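Local coordinates for protein HicB3 antitoxin (Yersinia pestis, PDB 4P78) that acts as the antitoxin of the HicA3-HicB3 pair, binding the HicA3 toxin and probably neutralising it, at residues A[3-8]-A[80-85]; A[12-17]-A[29-34]; A[24-29]-A[36-41]. One frame throughout, in Å; residues are numbered along the deposited sequence.

Interaction 1. Residues A[3-8]-A[80-85]; sequences YPIFIF and GFVEID
Four backbone hydrogen bonds join Tyr3 and Ile5 to Val82 and Gly80, pairing strands 2-9 and 78-83 in antiparallel fashion. Tyr3 N gives a nearly straight bond to Val82 O (2.8 Å, 174° at the hydrogen), and Val82 N returns one to Tyr3 O in the carbonyl plane. Ile5 and Gly80 form the second hydrogen-bonded pair, although Ile5 N sits 51° above the plane of the Gly80 carbonyl. Between them lies the non-hydrogen-bonded pair Pro4-Phe81, where the proline, lacking an N-H, forfeits no bond to strand 78-83; Phe81 CA instead makes a CA-H...O contact of 3.3 Å with Tyr3 O.

On the face carrying Tyr3, Ile5 and Val82, Ile5 CG2 meets Val82 CG2 at 3.8 Å, the two side chains crossing at about a right angle. Ile5 CG1 stands between its own backbone N and carbonyl carbon (chi1 54°), which lays it over the bare backbone of Gly80. Farther along, Ile84 CD1 reaches Tyr3 CD1 at 4.0 Å. Helix 31-52 covers this face, with Phe42 touching both Tyr3 and Ile84, while Pro4 and Phe81 on the other face pack against the second HicB3 subunit.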
loop_
_atom_site.group_PDB
_atom_site.type_symbol
_atom_site.label_atom_id
_atom_site.label_comp_id
_atom_site.label_asym_id
_atom_site.label_seq_id
_atom_site.Cartn_x
_atom_site.Cartn_y
_atom_site.Cartn_z
ATOM N N TYR A 3 8.071 -4.721 4.015
ATOM C CA TYR A 3 8.159 -4.745 2.566
ATOM C C TYR A 3 6.856 -4.346 1.900
ATOM O O TYR A 3 5.771 -4.687 2.377
ATOM C CB TYR A 3 8.574 -6.133 2.076
ATOM C CG TYR A 3 10.064 -6.330 2.015
ATOM C CD1 TYR A 3 10.765 -6.838 3.101
ATOM C CD2 TYR A 3 10.774 -6.010 0.863
ATOM C CE1 TYR A 3 12.138 -7.017 3.036
ATOM C CE2 TYR A 3 12.136 -6.192 0.792
ATOM C CZ TYR A 3 12.816 -6.696 1.877
ATOM O OH TYR A 3 14.185 -6.871 1.791
ATOM N N PRO A 4 6.962 -3.624 0.778
ATOM C CA PRO A 4 5.787 -3.321 -0.042
ATOM C C PRO A 4 5.373 -4.530 -0.855
ATOM O O PRO A 4 6.252 -5.269 -1.322
ATOM C CB PRO A 4 6.269 -2.210 -0.964
ATOM C CG PRO A 4 7.768 -2.434 -1.067
ATOM C CD PRO A 4 8.199 -3.016 0.249
ATOM N N ILE A 5 4.068 -4.734 -1.006
ATOM C CA ILE A 5 3.542 -5.688 -1.980
ATOM C C ILE A 5 2.513 -4.983 -2.854
ATOM O O ILE A 5 1.869 -4.031 -2.415
ATOM C CB ILE A 5 2.904 -6.929 -1.307
ATOM C CG1 ILE A 5 1.844 -6.514 -0.287
ATOM C CG2 ILE A 5 3.988 -7.820 -0.650
ATOM C CD1 ILE A 5 1.021 -7.684 0.250
ATOM N N PHE A 6 2.392 -5.416 -4.104
ATOM C CA PHE A 6 1.343 -4.928 -4.994
ATOM C C PHE A 6 0.306 -6.029 -5.062
ATOM O O PHE A 6 0.653 -7.167 -5.386
ATOM C CB PHE A 6 1.867 -4.621 -6.410
ATOM C CG PHE A 6 2.708 -3.382 -6.518
ATOM C CD1 PHE A 6 2.966 -2.585 -5.415
ATOM C CD2 PHE A 6 3.227 -3.005 -7.743
ATOM C CE1 PHE A 6 3.736 -1.451 -5.538
ATOM C CE2 PHE A 6 3.993 -1.864 -7.870
ATOM C CZ PHE A 6 4.243 -1.088 -6.768
ATOM N N ILE A 7 -0.956 -5.735 -4.742
ATOM C CA ILE A 7 -1.956 -6.779 -4.848
ATOM C C ILE A 7 -3.159 -6.393 -5.707
ATOM O O ILE A 7 -3.493 -5.217 -5.878
ATOM C CB ILE A 7 -2.456 -7.240 -3.461
ATOM C CG1 ILE A 7 -3.319 -6.188 -2.795
ATOM C CG2 ILE A 7 -1.292 -7.633 -2.561
ATOM C CD1 ILE A 7 -3.889 -6.662 -1.481
ATOM N N PHE A 8 -3.806 -7.428 -6.228
ATOM C CA PHE A 8 -4.845 -7.302 -7.234
ATOM C C PHE A 8 -5.977 -8.238 -6.875
ATOM O O PHE A 8 -5.742 -9.355 -6.406
ATOM C CB PHE A 8 -4.297 -7.635 -8.624
ATOM C CG PHE A 8 -3.107 -6.827 -9.002
ATOM C CD1 PHE A 8 -3.252 -5.649 -9.719
ATOM C CD2 PHE A 8 -1.833 -7.227 -8.624
ATOM C CE1 PHE A 8 -2.143 -4.897 -10.065
ATOM C CE2 PHE A 8 -0.734 -6.468 -8.958
ATOM C CZ PHE A 8 -0.894 -5.297 -9.679
ATOM N N GLY A 80 0.299 -2.769 -0.282
ATOM C CA GLY A 80 0.194 -3.308 1.059
ATOM C C GLY A 80 1.566 -3.418 1.695
ATOM O O GLY A 80 2.571 -3.107 1.069
ATOM N N PHE A 81 1.606 -3.887 2.937
ATOM C CA PHE A 81 2.840 -3.978 3.700
ATOM C C PHE A 81 2.892 -5.312 4.409
ATOM O O PHE A 81 1.916 -5.724 5.041
ATOM C CB PHE A 81 2.937 -2.830 4.723
ATOM C CG PHE A 81 2.549 -1.499 4.161
ATOM C CD1 PHE A 81 1.222 -1.090 4.166
ATOM C CD2 PHE A 81 3.502 -0.666 3.591
ATOM C CE1 PHE A 81 0.852 0.129 3.619
ATOM C CE2 PHE A 81 3.143 0.561 3.044
ATOM C CZ PHE A 81 1.822 0.961 3.059
ATOM N N VAL A 82 4.027 -5.996 4.291
ATOM C CA VAL A 82 4.261 -7.218 5.053
ATOM C C VAL A 82 5.557 -7.098 5.852
ATOM O O VAL A 82 6.574 -6.617 5.342
ATOM C CB VAL A 82 4.336 -8.495 4.147
ATOM C CG1 VAL A 82 2.961 -8.970 3.761
ATOM C CG2 VAL A 82 5.184 -8.245 2.914
ATOM N N GLU A 83 5.498 -7.525 7.110
ATOM C CA GLU A 83 6.672 -7.653 7.959
ATOM C C GLU A 83 7.353 -8.971 7.626
ATOM O O GLU A 83 6.715 -10.021 7.635
ATOM C CB GLU A 83 6.301 -7.616 9.448
ATOM C CG GLU A 83 6.846 -6.419 10.237
ATOM C CD GLU A 83 8.366 -6.426 10.401
ATOM O OE1 GLU A 83 8.999 -7.484 10.174
ATOM O OE2 GLU A 83 8.934 -5.368 10.763
ATOM N N ILE A 84 8.639 -8.892 7.304
ATOM C CA ILE A 84 9.449 -10.060 6.984
ATOM C C ILE A 84 10.728 -10.008 7.810
ATOM O O ILE A 84 11.422 -8.990 7.818
ATOM C CB ILE A 84 9.787 -10.116 5.481
ATOM C CG1 ILE A 84 8.539 -10.465 4.673
ATOM C CG2 ILE A 84 10.884 -11.142 5.209
ATOM C CD1 ILE A 84 8.705 -10.247 3.211
ATOM N N ASP A 85 11.031 -11.093 8.518
ATOM C CA ASP A 85 12.257 -11.159 9.310
ATOM C C ASP A 85 13.186 -12.252 8.789
ATOM O O ASP A 85 13.009 -13.418 9.124
ATOM C CB ASP A 85 11.932 -11.403 10.784
ATOM C CG ASP A 85 13.033 -10.915 11.711
ATOM O OD1 ASP A 85 14.195 -10.796 11.255
ATOM O OD2 ASP A 85 12.732 -10.646 12.895
#

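Interaction 2. Residues A[12-17]-A[29-34]; sequences EGFDGY and NTFADI
The rings of Phe14 and Phe31 form an offset stack where strand 14-17 of the antiparallel sheet meets the N-terminal end of helix 31-52, in the beta-beta-beta-alpha part of the HicB-like fold. Their centroids lie 4.6 Å apart, their planes are inclined by 26°, and the rings are displaced so that each overlaps the other only toward the rim: Phe31 CE1 lies over one Phe14 face, Phe14 CE2 over one Phe31 face, and the two CZ atoms come within 3.5 Å. Phe14 has CG beside its backbone N (chi1 -49°), and from there the ring leans over to the helix. Further along the helix, Ile34 sends CD1 onto the strand itself, 3.5 Å from Phe14 O and 3.7 Å from Phe14 CB.

Gly13 passes close to Asn29, their CA atoms 4.2 Å apart. The polar ends of Glu12 and Asn29 turn to the HicA3 toxin chain: its Arg46 binds both Glu12 OE1 and Asn29 OD1, and its backbone at Lys47 and Asp48 also binds the Glu12 carboxylate. Lys9 adds a cation-pi contact to Phe14, and Phe31 meets the ring of Phe81 from the second HicB3 subunit.

Thr30 is the N-cap of the helix, its OG1 accepting from Asp33 N. Asp33 then reaches back past the cap: its OD2 receives the N-H of Asn29 on the anti side at 3.0 Å, in a nearly straight bond of 171°.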
loop_
_atom_site.group_PDB
_atom_site.type_symbol
_atom_site.label_atom_id
_atom_site.label_comp_id
_atom_site.label_asym_id
_atom_site.label_seq_id
_atom_site.Cartn_x
_atom_site.Cartn_y
_atom_site.Cartn_z
ATOM N N GLU A 12 -11.022 -15.595 -6.126
ATOM C CA GLU A 12 -10.765 -16.288 -4.862
ATOM C C GLU A 12 -10.522 -15.286 -3.733
ATOM O O GLU A 12 -11.049 -15.434 -2.627
ATOM C CB GLU A 12 -9.565 -17.234 -5.003
ATOM C CG GLU A 12 -9.832 -18.530 -5.777
ATOM C CD GLU A 12 -8.543 -19.180 -6.279
ATOM O OE1 GLU A 12 -7.747 -18.469 -6.945
ATOM O OE2 GLU A 12 -8.309 -20.383 -5.993
ATOM N N GLY A 13 -9.724 -14.265 -4.024
ATOM C CA GLY A 13 -9.455 -13.198 -3.080
ATOM C C GLY A 13 -8.490 -12.194 -3.690
ATOM O O GLY A 13 -8.905 -11.259 -4.378
ATOM N N PHE A 14 -7.195 -12.390 -3.448
ATOM C CA PHE A 14 -6.173 -11.506 -4.002
ATOM C C PHE A 14 -4.924 -12.262 -4.442
ATOM O O PHE A 14 -4.616 -13.334 -3.929
ATOM C CB PHE A 14 -5.750 -10.447 -2.984
ATOM C CG PHE A 14 -6.898 -9.723 -2.338
ATOM C CD1 PHE A 14 -7.391 -8.557 -2.892
ATOM C CD2 PHE A 14 -7.472 -10.207 -1.169
ATOM C CE1 PHE A 14 -8.441 -7.883 -2.294
ATOM C CE2 PHE A 14 -8.524 -9.542 -0.570
ATOM C CZ PHE A 14 -9.006 -8.379 -1.133
ATOM N N ASP A 15 -4.183 -11.674 -5.372
ATOM C CA ASP A 15 -2.806 -12.102 -5.588
ATOM C C ASP A 15 -1.940 -10.887 -5.873
ATOM O O ASP A 15 -2.447 -9.763 -5.953
ATOM C CB ASP A 15 -2.720 -13.143 -6.714
ATOM C CG ASP A 15 -3.239 -12.631 -8.052
ATOM O OD1 ASP A 15 -3.662 -13.471 -8.872
ATOM O OD2 ASP A 15 -3.208 -11.407 -8.314
ATOM N N GLY A 16 -0.635 -11.101 -6.001
ATOM C CA GLY A 16 0.255 -10.022 -6.360
ATOM C C GLY A 16 1.707 -10.426 -6.278
ATOM O O GLY A 16 2.032 -11.605 -6.367
ATOM N N TYR A 17 2.576 -9.438 -6.098
ATOM C CA TYR A 17 4.017 -9.665 -6.114
ATOM C C TYR A 17 4.721 -8.585 -5.304
ATOM O O TYR A 17 4.110 -7.569 -4.953
ATOM C CB TYR A 17 4.547 -9.688 -7.559
ATOM C CG TYR A 17 4.075 -8.508 -8.393
ATOM C CD1 TYR A 17 4.777 -7.300 -8.390
ATOM C CD2 TYR A 17 2.927 -8.601 -9.184
ATOM C CE1 TYR A 17 4.348 -6.216 -9.147
ATOM C CE2 TYR A 17 2.486 -7.520 -9.935
ATOM C CZ TYR A 17 3.200 -6.332 -9.912
ATOM O OH TYR A 17 2.772 -5.263 -10.666
ATOM N N ASN A 29 -6.670 -15.729 0.157
ATOM C CA ASN A 29 -8.112 -15.495 0.158
ATOM C C ASN A 29 -8.508 -14.322 1.046
ATOM O O ASN A 29 -9.531 -13.689 0.823
ATOM C CB ASN A 29 -8.847 -16.758 0.606
ATOM C CG ASN A 29 -8.562 -17.943 -0.296
ATOM O OD1 ASN A 29 -8.362 -17.781 -1.498
ATOM N ND2 ASN A 29 -8.545 -19.143 0.281
ATOM N N THR A 30 -7.690 -14.049 2.055
ATOM C CA THR A 30 -7.910 -12.928 2.962
ATOM C C THR A 30 -6.623 -12.151 3.077
ATOM O O THR A 30 -5.566 -12.630 2.650
ATOM C CB THR A 30 -8.344 -13.387 4.366
ATOM O OG1 THR A 30 -7.242 -14.048 5.006
ATOM C CG2 THR A 30 -9.543 -14.342 4.290
ATOM N N PHE A 31 -6.689 -10.966 3.668
ATOM C CA PHE A 31 -5.485 -10.174 3.797
ATOM C C PHE A 31 -4.474 -10.897 4.703
ATOM O O PHE A 31 -3.274 -10.896 4.429
ATOM C CB PHE A 31 -5.825 -8.769 4.309
ATOM C CG PHE A 31 -6.541 -7.907 3.282
ATOM C CD1 PHE A 31 -5.895 -7.486 2.124
ATOM C CD2 PHE A 31 -7.859 -7.513 3.476
ATOM C CE1 PHE A 31 -6.557 -6.681 1.174
ATOM C CE2 PHE A 31 -8.518 -6.723 2.533
ATOM C CZ PHE A 31 -7.865 -6.306 1.391
ATOM N N ALA A 32 -4.956 -11.552 5.753
ATOM C CA ALA A 32 -4.072 -12.331 6.618
ATOM C C ALA A 32 -3.466 -13.513 5.869
ATOM O O ALA A 32 -2.317 -13.900 6.110
ATOM C CB ALA A 32 -4.826 -12.821 7.846
ATOM N N ASP A 33 -4.252 -14.095 4.969
ATOM C CA ASP A 33 -3.788 -15.233 4.182
ATOM C C ASP A 33 -2.680 -14.800 3.219
ATOM O O ASP A 33 -1.652 -15.473 3.085
ATOM C CB ASP A 33 -4.956 -15.858 3.409
ATOM C CG ASP A 33 -4.650 -17.256 2.913
ATOM O OD1 ASP A 33 -3.786 -17.927 3.521
ATOM O OD2 ASP A 33 -5.288 -17.698 1.928
ATOM N N ILE A 34 -2.886 -13.669 2.554
ATOM C CA ILE A 34 -1.951 -13.272 1.526
ATOM C C ILE A 34 -0.648 -12.721 2.143
ATOM O O ILE A 34 0.410 -12.809 1.522
ATOM C CB ILE A 34 -2.581 -12.258 0.536
ATOM C CG1 ILE A 34 -2.003 -12.512 -0.868
ATOM C CG2 ILE A 34 -2.362 -10.834 0.988
ATOM C CD1 ILE A 34 -2.370 -11.492 -1.944
#

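Interaction 3. Residues A[24-29]-A[36-41]; sequences CFFAGN and KNAEEA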
loop_
_atom_site.group_PDB
_atom_site.type_symbol
_atom_site.label_atom_id
_atom_site.label_comp_id
_atom_site.label_asym_id
_atom_site.label_seq_id
_atom_site.Cartn_x
_atom_site.Cartn_y
_atom_site.Cartn_z
ATOM N N CYS A 24 8.712 -12.722 -7.758
ATOM C CA CYS A 24 8.206 -13.295 -6.513
ATOM C C CYS A 24 6.711 -13.030 -6.354
ATOM O O CYS A 24 6.315 -11.931 -5.929
ATOM C CB CYS A 24 8.970 -12.733 -5.318
ATOM S SG CYS A 24 8.583 -13.561 -3.756
ATOM N N PHE A 25 5.895 -14.038 -6.678
ATOM C CA PHE A 25 4.435 -13.914 -6.656
ATOM C C PHE A 25 3.808 -14.683 -5.489
ATOM O O PHE A 25 4.419 -15.580 -4.920
ATOM C CB PHE A 25 3.823 -14.416 -7.975
ATOM C CG PHE A 25 4.320 -13.692 -9.208
ATOM C CD1 PHE A 25 3.690 -12.540 -9.656
ATOM C CD2 PHE A 25 5.397 -14.191 -9.941
ATOM C CE1 PHE A 25 4.138 -11.881 -10.801
ATOM C CE2 PHE A 25 5.841 -13.544 -11.077
ATOM C CZ PHE A 25 5.214 -12.394 -11.513
ATOM N N PHE A 26 2.575 -14.333 -5.150
ATOM C CA PHE A 26 1.894 -14.918 -3.998
ATOM C C PHE A 26 0.406 -14.686 -4.153
ATOM O O PHE A 26 -0.007 -13.918 -5.019
ATOM C CB PHE A 26 2.390 -14.299 -2.690
ATOM C CG PHE A 26 2.368 -12.795 -2.705
ATOM C CD1 PHE A 26 1.184 -12.107 -2.523
ATOM C CD2 PHE A 26 3.522 -12.079 -2.942
ATOM C CE1 PHE A 26 1.156 -10.723 -2.566
ATOM C CE2 PHE A 26 3.502 -10.703 -2.970
ATOM C CZ PHE A 26 2.316 -10.026 -2.790
ATOM N N ALA A 27 -0.395 -15.328 -3.307
ATOM C CA ALA A 27 -1.851 -15.220 -3.402
ATOM C C ALA A 27 -2.470 -15.640 -2.085
ATOM O O ALA A 27 -1.832 -16.320 -1.287
ATOM C CB ALA A 27 -2.401 -16.085 -4.552
ATOM N N GLY A 28 -3.709 -15.226 -1.855
ATOM C CA GLY A 28 -4.408 -15.567 -0.634
ATOM C C GLY A 28 -5.851 -15.120 -0.692
ATOM O O GLY A 28 -6.214 -14.236 -1.482
ATOM N N ASN A 29 -6.670 -15.729 0.157
ATOM C CA ASN A 29 -8.112 -15.495 0.158
ATOM C C ASN A 29 -8.508 -14.322 1.046
ATOM O O ASN A 29 -9.531 -13.689 0.823
ATOM C CB ASN A 29 -8.847 -16.758 0.606
ATOM C CG ASN A 29 -8.562 -17.943 -0.296
ATOM O OD1 ASN A 29 -8.362 -17.781 -1.498
ATOM N ND2 ASN A 29 -8.545 -19.143 0.281
ATOM N N LYS A 36 0.676 -14.066 4.896
ATOM C CA LYS A 36 1.382 -15.297 5.207
ATOM C C LYS A 36 1.992 -15.886 3.950
ATOM O O LYS A 36 3.122 -16.359 3.976
ATOM C CB LYS A 36 0.456 -16.326 5.853
ATOM C CG LYS A 36 1.141 -17.662 6.164
ATOM C CD LYS A 36 2.340 -17.469 7.090
ATOM C CE LYS A 36 2.803 -18.786 7.725
ATOM N NZ LYS A 36 3.917 -19.464 6.996
ATOM N N ASN A 37 1.232 -15.874 2.860
ATOM C CA ASN A 37 1.682 -16.482 1.618
ATOM C C ASN A 37 2.876 -15.713 1.051
ATOM O O ASN A 37 3.831 -16.317 0.541
ATOM C CB ASN A 37 0.544 -16.534 0.603
ATOM C CG ASN A 37 0.811 -17.512 -0.540
ATOM O OD1 ASN A 37 1.293 -17.122 -1.615
ATOM N ND2 ASN A 37 0.477 -18.784 -0.324
ATOM N N ALA A 38 2.816 -14.383 1.169
ATOM C CA ALA A 38 3.890 -13.499 0.722
ATOM C C ALA A 38 5.200 -13.767 1.459
ATOM O O ALA A 38 6.268 -13.778 0.839
ATOM C CB ALA A 38 3.485 -12.023 0.896
ATOM N N GLU A 39 5.134 -13.962 2.777
ATOM C CA GLU A 39 6.347 -14.261 3.544
ATOM C C GLU A 39 6.949 -15.576 3.067
ATOM O O GLU A 39 8.164 -15.717 2.965
ATOM C CB GLU A 39 6.073 -14.373 5.044
ATOM C CG GLU A 39 5.367 -13.208 5.692
ATOM C CD GLU A 39 5.024 -13.506 7.149
ATOM O OE1 GLU A 39 5.817 -14.218 7.814
ATOM O OE2 GLU A 39 3.962 -13.038 7.620
ATOM N N GLU A 40 6.074 -16.544 2.828
ATOM C CA GLU A 40 6.476 -17.850 2.353
ATOM C C GLU A 40 7.123 -17.728 0.975
ATOM O O GLU A 40 8.167 -18.327 0.726
ATOM C CB GLU A 40 5.273 -18.807 2.299
ATOM C CG GLU A 40 4.750 -19.248 3.672
ATOM C CD GLU A 40 3.446 -20.047 3.588
ATOM O OE1 GLU A 40 2.758 -19.956 2.551
ATOM O OE2 GLU A 40 3.106 -20.754 4.565
ATOM N N ALA A 41 6.480 -16.968 0.089
ATOM C CA ALA A 41 6.987 -16.758 -1.266
ATOM C C ALA A 41 8.371 -16.117 -1.203
ATOM O O ALA A 41 9.298 -16.557 -1.867
ATOM C CB ALA A 41 6.021 -15.884 -2.077
#
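Phe26 presents one face of its ring to Ala38, whose methyl sits almost centrally above it in a CH-pi contact: Ala38 CB is 3.9 Å from the ring centroid and 13° off the ring normal. CG of Phe26 lies between the backbone N and carbonyl carbon, which turns the ring alongside helix 31-52. One helical turn on, the small side chain of Ala41 fills the hollow between Cys24 and Phe26. Its CB lies 3.3 Å from Phe25 O and also meets Cys24 SG and Phe26 CB, so a single methyl touches three consecutive residues, Cys24 to Phe26.

Asn37 is the polar side chain that reaches the strand here. With CG swung away from its own backbone N, it lies across the backbone at Ala27, and OD1 accepts the Ala27 N-H at 3.0 Å. The donor stands 55° above the amide carbonyl plane, and OD1 also packs over Phe26 CB. His28 of the HicA3 toxin chain donates a second hydrogen bond to OD1, while Asn24 of that chain accepts from ND2; partners from both proteins thus fix the amide.

The small residues let the helix run close to the strand, with axes 7.0 Å apart and nearly antiparallel at 156°. Ile5, Ile7, Phe18 and Ile34 also pack around the Phe26 side chain, Phe18 meeting its ring edge-to-face. This is the strand-to-helix packing of a two-layer alpha/beta sandwich, one helix on one antiparallel sheet, here in a HicB-like fold with the toxin binding beside it.

Overall arrangement
All three interactions belong to one two-layer unit: a four-stranded antiparallel sheet ordered 25-28, 14-17, 2-9, 78-83, with helix 31-52 packed against it. Interaction 1 pairs the first and last strands of the modelled chain, and the segments of the other two lie between its halves in sequence. Interactions 2 and 3 alternate along the chain, share Asn29 and use successive parts of the same helix; their centres are 7 Å apart, and lie 11 Å and 9 Å respectively from that of interaction 1. Interactions 2 and 3 border HicA3, and interactions 1 and 2 also reach the second antitoxin subunit, so one compact fold serves both interfaces.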